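Local coordinates for putative capsid protein of prophage (Escherichia coli CFT073, PDB 3BQW) that probably serves as a major capsid protein of an integrated prophage, building the shell of the phage head, at residues A[49-63]-A[73-85]. Sequence-based numbering, arbitrary orientation.
Sequences LDTLDIEEVTMSAFC and RDKGYETSTIKPG
In the antiparallel β hairpin of strands 61-67 and 70-79, part of a four-stranded antiparallel sheet in which 70-79 is an outermost strand, A61 and T79 form one hydrogen-bonded pair, C63 and Y77 the next. A61 N reaches T79 O at 3.0 Å and T79 N returns to A61 O. The non-hydrogen-bonded pair F62 and E78 lies between them. The F62 ring, swung out with CG anti to the backbone N (chi1 -167°), lays one face over the backbone at G76 and Y77, with CZ 3.4 Å from G76 C. The R73 guanidinium meets this ring obliquely, not stacked on it, though their planes are only 14° apart, NH2 3.3 Å from F62 CD2; its charge is paired with D162 and E160 of strand 159-162. E78, bent at chi2, turns its carboxylate across to strand 61-67, OE2 against F62 CB and OE1 accepting from S60 OG (2.7 Å). On the face carrying A61, C63 and T79, I82 CD1 rests against A61 CB (3.9 Å) and C63 SG (3.8 Å), and I82 also touches Y159 and I161. Beyond T79, whose OG1 accepts from T81 N in an ST turn, L49 N donates almost straight (172°) to S80 O, and S80 OG makes a weak 3.1 Å bond to D50 OD1.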
loop_
_atom_site.group_PDB
_atom_site.type_symbol
_atom_site.label_atom_id
_atom_site.label_comp_id
_atom_site.label_asym_id
_atom_site.label_seq_id
_atom_site.Cartn_x
_atom_site.Cartn_y
_atom_site.Cartn_z
ATOM N N LEU A 49 -10.677 11.356 -12.610
ATOM C CA LEU A 49 -10.207 12.145 -11.477
ATOM C C LEU A 49 -10.891 13.508 -11.375
ATOM O O LEU A 49 -11.075 14.032 -10.285
ATOM C CB LEU A 49 -8.692 12.342 -11.539
ATOM C CG LEU A 49 -7.777 11.137 -11.341
ATOM C CD1 LEU A 49 -6.277 11.560 -11.450
ATOM C CD2 LEU A 49 -8.052 10.417 -10.005
ATOM N N ASP A 50 -11.250 14.045 -12.535
ATOM C CA ASP A 50 -12.009 15.282 -12.709
ATOM C C ASP A 50 -13.398 15.266 -12.057
ATOM O O ASP A 50 -14.005 16.319 -11.901
ATOM C CB ASP A 50 -12.184 15.540 -14.220
ATOM C CG ASP A 50 -12.777 14.310 -14.959
ATOM O OD1 ASP A 50 -12.138 13.222 -14.935
ATOM O OD2 ASP A 50 -13.895 14.409 -15.532
ATOM N N THR A 51 -13.921 14.093 -11.720
ATOM C CA THR A 51 -15.233 13.975 -11.101
ATOM C C THR A 51 -15.233 13.913 -9.562
ATOM O O THR A 51 -16.285 13.734 -8.961
ATOM C CB THR A 51 -15.947 12.709 -11.583
ATOM O OG1 THR A 51 -15.262 11.565 -11.079
ATOM C CG2 THR A 51 -16.032 12.655 -13.099
ATOM N N LEU A 52 -14.086 14.057 -8.916
ATOM C CA LEU A 52 -14.026 13.861 -7.469
ATOM C C LEU A 52 -14.590 15.081 -6.732
ATOM O O LEU A 52 -14.327 16.220 -7.136
ATOM C CB LEU A 52 -12.591 13.559 -7.025
ATOM C CG LEU A 52 -12.102 12.119 -7.297
ATOM C CD1 LEU A 52 -10.564 11.933 -7.192
ATOM C CD2 LEU A 52 -12.774 11.196 -6.358
ATOM N N ASP A 53 -15.376 14.833 -5.675
ATOM C CA ASP A 53 -15.993 15.904 -4.868
ATOM C C ASP A 53 -14.926 16.746 -4.129
ATOM O O ASP A 53 -15.022 17.980 -4.055
ATOM C CB ASP A 53 -17.058 15.341 -3.893
ATOM C CG ASP A 53 -16.463 14.550 -2.706
ATOM O OD1 ASP A 53 -15.550 13.710 -2.890
ATOM O OD2 ASP A 53 -16.942 14.740 -1.563
ATOM N N ILE A 54 -13.911 16.063 -3.609
ATOM C CA ILE A 54 -12.771 16.709 -2.978
ATOM C C ILE A 54 -11.874 17.382 -4.018
ATOM O O ILE A 54 -11.293 16.719 -4.866
ATOM C CB ILE A 54 -11.945 15.672 -2.198
ATOM C CG1 ILE A 54 -12.520 15.489 -0.792
ATOM C CG2 ILE A 54 -10.508 16.100 -2.098
ATOM C CD1 ILE A 54 -13.992 15.282 -0.730
ATOM N N GLU A 55 -11.752 18.699 -3.938
ATOM C CA GLU A 55 -10.904 19.446 -4.859
ATOM C C GLU A 55 -9.416 19.327 -4.538
ATOM O O GLU A 55 -8.580 19.580 -5.403
ATOM C CB GLU A 55 -11.262 20.926 -4.838
ATOM C CG GLU A 55 -12.673 21.273 -5.304
ATOM C CD GLU A 55 -12.926 22.777 -5.233
ATOM O OE1 GLU A 55 -11.929 23.532 -5.071
ATOM O OE2 GLU A 55 -14.112 23.195 -5.324
ATOM N N GLU A 56 -9.096 18.969 -3.295
ATOM C CA GLU A 56 -7.717 19.044 -2.781
ATOM C C GLU A 56 -6.826 17.835 -3.080
ATOM O O GLU A 56 -5.679 17.803 -2.650
ATOM C CB GLU A 56 -7.705 19.382 -1.267
ATOM C CG GLU A 56 -8.535 18.445 -0.332
ATOM C CD GLU A 56 -7.762 17.217 0.175
ATOM O OE1 GLU A 56 -6.564 17.363 0.514
ATOM O OE2 GLU A 56 -8.377 16.119 0.256
ATOM N N VAL A 57 -7.321 16.853 -3.825
ATOM C CA VAL A 57 -6.454 15.797 -4.322
ATOM C C VAL A 57 -6.049 16.037 -5.794
ATOM O O VAL A 57 -6.602 16.897 -6.470
ATOM C CB VAL A 57 -7.038 14.403 -4.072
ATOM C CG1 VAL A 57 -7.611 14.333 -2.654
ATOM C CG2 VAL A 57 -8.078 14.041 -5.105
ATOM N N THR A 58 -5.038 15.298 -6.254
ATOM C CA THR A 58 -4.471 15.466 -7.606
ATOM C C THR A 58 -5.468 14.993 -8.665
ATOM O O THR A 58 -6.039 13.908 -8.553
ATOM C CB THR A 58 -3.143 14.681 -7.739
ATOM O OG1 THR A 58 -2.264 15.092 -6.697
ATOM C CG2 THR A 58 -2.463 14.930 -9.043
ATOM N N MET A 59 -5.674 15.791 -9.705
ATOM C CA MET A 59 -6.752 15.455 -10.649
ATOM C C MET A 59 -6.292 15.173 -12.073
ATOM O O MET A 59 -7.113 14.953 -12.957
ATOM C CB MET A 59 -7.846 16.520 -10.596
ATOM C CG MET A 59 -8.778 16.288 -9.405
ATOM S SD MET A 59 -9.987 17.571 -9.344
ATOM C CE MET A 59 -11.462 16.631 -9.016
ATOM N N SER A 60 -4.980 15.143 -12.272
ATOM C CA SER A 60 -4.427 14.576 -13.480
ATOM C C SER A 60 -3.061 13.986 -13.222
ATOM O O SER A 60 -2.418 14.280 -12.219
ATOM C CB SER A 60 -4.374 15.621 -14.604
ATOM O OG SER A 60 -3.487 16.664 -14.309
ATOM N N ALA A 61 -2.632 13.133 -14.145
ATOM C CA ALA A 61 -1.287 12.568 -14.134
ATOM C C ALA A 61 -0.796 12.491 -15.569
ATOM O O ALA A 61 -1.587 12.499 -16.513
ATOM C CB ALA A 61 -1.276 11.171 -13.478
ATOM N N PHE A 62 0.520 12.457 -15.718
ATOM C CA PHE A 62 1.163 12.323 -17.016
ATOM C C PHE A 62 1.385 10.845 -17.265
ATOM O O PHE A 62 2.178 10.181 -16.590
ATOM C CB PHE A 62 2.475 13.088 -17.021
ATOM C CG PHE A 62 3.079 13.277 -18.392
ATOM C CD1 PHE A 62 2.695 14.333 -19.187
ATOM C CD2 PHE A 62 4.078 12.435 -18.842
ATOM C CE1 PHE A 62 3.278 14.524 -20.419
ATOM C CE2 PHE A 62 4.667 12.615 -20.079
ATOM C CZ PHE A 62 4.272 13.651 -20.860
ATOM N N CYS A 63 0.662 10.338 -18.246
ATOM C CA CYS A 63 0.621 8.937 -18.554
ATOM C C CYS A 63 1.336 8.683 -19.872
ATOM O O CYS A 63 1.070 9.347 -20.870
ATOM C CB CYS A 63 -0.838 8.473 -18.612
ATOM S SG CYS A 63 -1.605 8.536 -16.982
ATOM N N ARG A 73 8.125 8.708 -23.238
ATOM C CA ARG A 73 7.654 9.967 -22.660
ATOM C C ARG A 73 7.186 10.978 -23.709
ATOM O O ARG A 73 6.403 11.871 -23.402
ATOM C CB ARG A 73 8.731 10.594 -21.765
ATOM C CG ARG A 73 9.069 9.812 -20.478
ATOM C CD ARG A 73 9.699 10.753 -19.412
ATOM N NE ARG A 73 8.658 11.584 -18.801
ATOM C CZ ARG A 73 7.921 11.228 -17.739
ATOM N NH1 ARG A 73 8.108 10.062 -17.115
ATOM N NH2 ARG A 73 6.988 12.059 -17.289
ATOM N N ASP A 74 7.661 10.842 -24.946
ATOM C CA ASP A 74 7.198 11.727 -26.023
ATOM C C ASP A 74 5.769 11.400 -26.407
ATOM O O ASP A 74 5.090 12.237 -26.974
ATOM C CB ASP A 74 8.129 11.672 -27.250
ATOM C CG ASP A 74 9.499 12.275 -26.969
ATOM O OD1 ASP A 74 9.655 12.951 -25.917
ATOM O OD2 ASP A 74 10.429 12.066 -27.779
ATOM N N LYS A 75 5.330 10.184 -26.095
ATOM C CA LYS A 75 3.939 9.771 -26.285
ATOM C C LYS A 75 3.068 9.889 -25.030
ATOM O O LYS A 75 1.951 9.422 -25.028
ATOM C CB LYS A 75 3.870 8.344 -26.842
ATOM C CG LYS A 75 4.451 8.220 -28.258
ATOM C CD LYS A 75 4.349 6.799 -28.784
ATOM C CE LYS A 75 5.196 6.629 -30.040
ATOM N NZ LYS A 75 5.213 5.192 -30.477
ATOM N N GLY A 76 3.571 10.537 -23.986
ATOM C CA GLY A 76 2.801 10.761 -22.775
ATOM C C GLY A 76 2.049 12.067 -22.818
ATOM O O GLY A 76 2.396 12.968 -23.572
ATOM N N TYR A 77 1.014 12.177 -21.996
ATOM C CA TYR A 77 0.195 13.378 -21.941
ATOM C C TYR A 77 -0.515 13.434 -20.573
ATOM O O TYR A 77 -0.750 12.382 -19.950
ATOM C CB TYR A 77 -0.784 13.402 -23.142
ATOM C CG TYR A 77 -1.752 12.258 -23.164
ATOM C CD1 TYR A 77 -3.088 12.443 -22.829
ATOM C CD2 TYR A 77 -1.323 10.970 -23.466
ATOM C CE1 TYR A 77 -3.980 11.368 -22.792
ATOM C CE2 TYR A 77 -2.203 9.880 -23.429
ATOM C CZ TYR A 77 -3.533 10.086 -23.092
ATOM O OH TYR A 77 -4.399 9.005 -23.061
ATOM N N GLU A 78 -0.801 14.650 -20.094
ATOM C CA GLU A 78 -1.625 14.845 -18.902
ATOM C C GLU A 78 -3.053 14.461 -19.173
ATOM O O GLU A 78 -3.658 14.940 -20.113
ATOM C CB GLU A 78 -1.638 16.277 -18.399
ATOM C CG GLU A 78 -0.409 16.656 -17.660
ATOM C CD GLU A 78 -0.274 16.044 -16.284
ATOM O OE1 GLU A 78 -1.256 15.854 -15.560
ATOM O OE2 GLU A 78 0.872 15.806 -15.895
ATOM N N THR A 79 -3.577 13.598 -18.316
ATOM C CA THR A 79 -4.946 13.139 -18.437
ATOM C C THR A 79 -5.552 12.973 -17.048
ATOM O O THR A 79 -4.857 12.633 -16.093
ATOM C CB THR A 79 -5.007 11.831 -19.228
ATOM O OG1 THR A 79 -6.366 11.393 -19.312
ATOM C CG2 THR A 79 -4.130 10.738 -18.591
ATOM N N SER A 80 -6.851 13.231 -16.945
ATOM C CA SER A 80 -7.603 12.962 -15.724
ATOM C C SER A 80 -8.273 11.587 -15.760
ATOM O O SER A 80 -8.874 11.150 -14.781
ATOM C CB SER A 80 -8.626 14.074 -15.489
ATOM O OG SER A 80 -9.588 14.097 -16.524
ATOM N N THR A 81 -8.146 10.899 -16.884
ATOM C CA THR A 81 -8.592 9.523 -17.024
ATOM C C THR A 81 -7.412 8.586 -16.804
ATOM O O THR A 81 -6.442 8.619 -17.566
ATOM C CB THR A 81 -9.197 9.291 -18.417
ATOM O OG1 THR A 81 -10.213 10.268 -18.634
ATOM C CG2 THR A 81 -9.805 7.896 -18.553
ATOM N N ILE A 82 -7.510 7.762 -15.758
ATOM C CA ILE A 82 -6.473 6.814 -15.372
ATOM C C ILE A 82 -7.030 5.394 -15.489
ATOM O O ILE A 82 -8.085 5.097 -14.949
ATOM C CB ILE A 82 -6.015 7.041 -13.905
ATOM C CG1 ILE A 82 -5.550 8.489 -13.678
ATOM C CG2 ILE A 82 -4.942 6.009 -13.494
ATOM C CD1 ILE A 82 -4.267 8.858 -14.324
ATOM N N LYS A 83 -6.315 4.519 -16.180
ATOM C CA LYS A 83 -6.702 3.117 -16.291
ATOM C C LYS A 83 -6.021 2.333 -15.160
ATOM O O LYS A 83 -4.818 2.253 -15.102
ATOM C CB LYS A 83 -6.335 2.576 -17.682
ATOM C CG LYS A 83 -6.718 1.088 -17.951
ATOM C CD LYS A 83 -8.243 0.766 -18.052
ATOM C CE LYS A 83 -8.584 -0.668 -17.590
ATOM N NZ LYS A 83 -7.942 -1.152 -16.255
ATOM N N PRO A 84 -6.798 1.822 -14.193
ATOM C CA PRO A 84 -6.162 1.063 -13.110
ATOM C C PRO A 84 -5.687 -0.344 -13.516
ATOM O O PRO A 84 -6.172 -0.905 -14.474
ATOM C CB PRO A 84 -7.260 0.987 -12.067
ATOM C CG PRO A 84 -8.521 0.963 -12.888
ATOM C CD PRO A 84 -8.256 1.935 -14.005
ATOM N N GLY A 85 -4.714 -0.877 -12.786
ATOM C CA GLY A 85 -4.304 -2.259 -12.941
ATOM C C GLY A 85 -5.389 -3.155 -12.359
ATOM O O GLY A 85 -5.659 -3.108 -11.169
#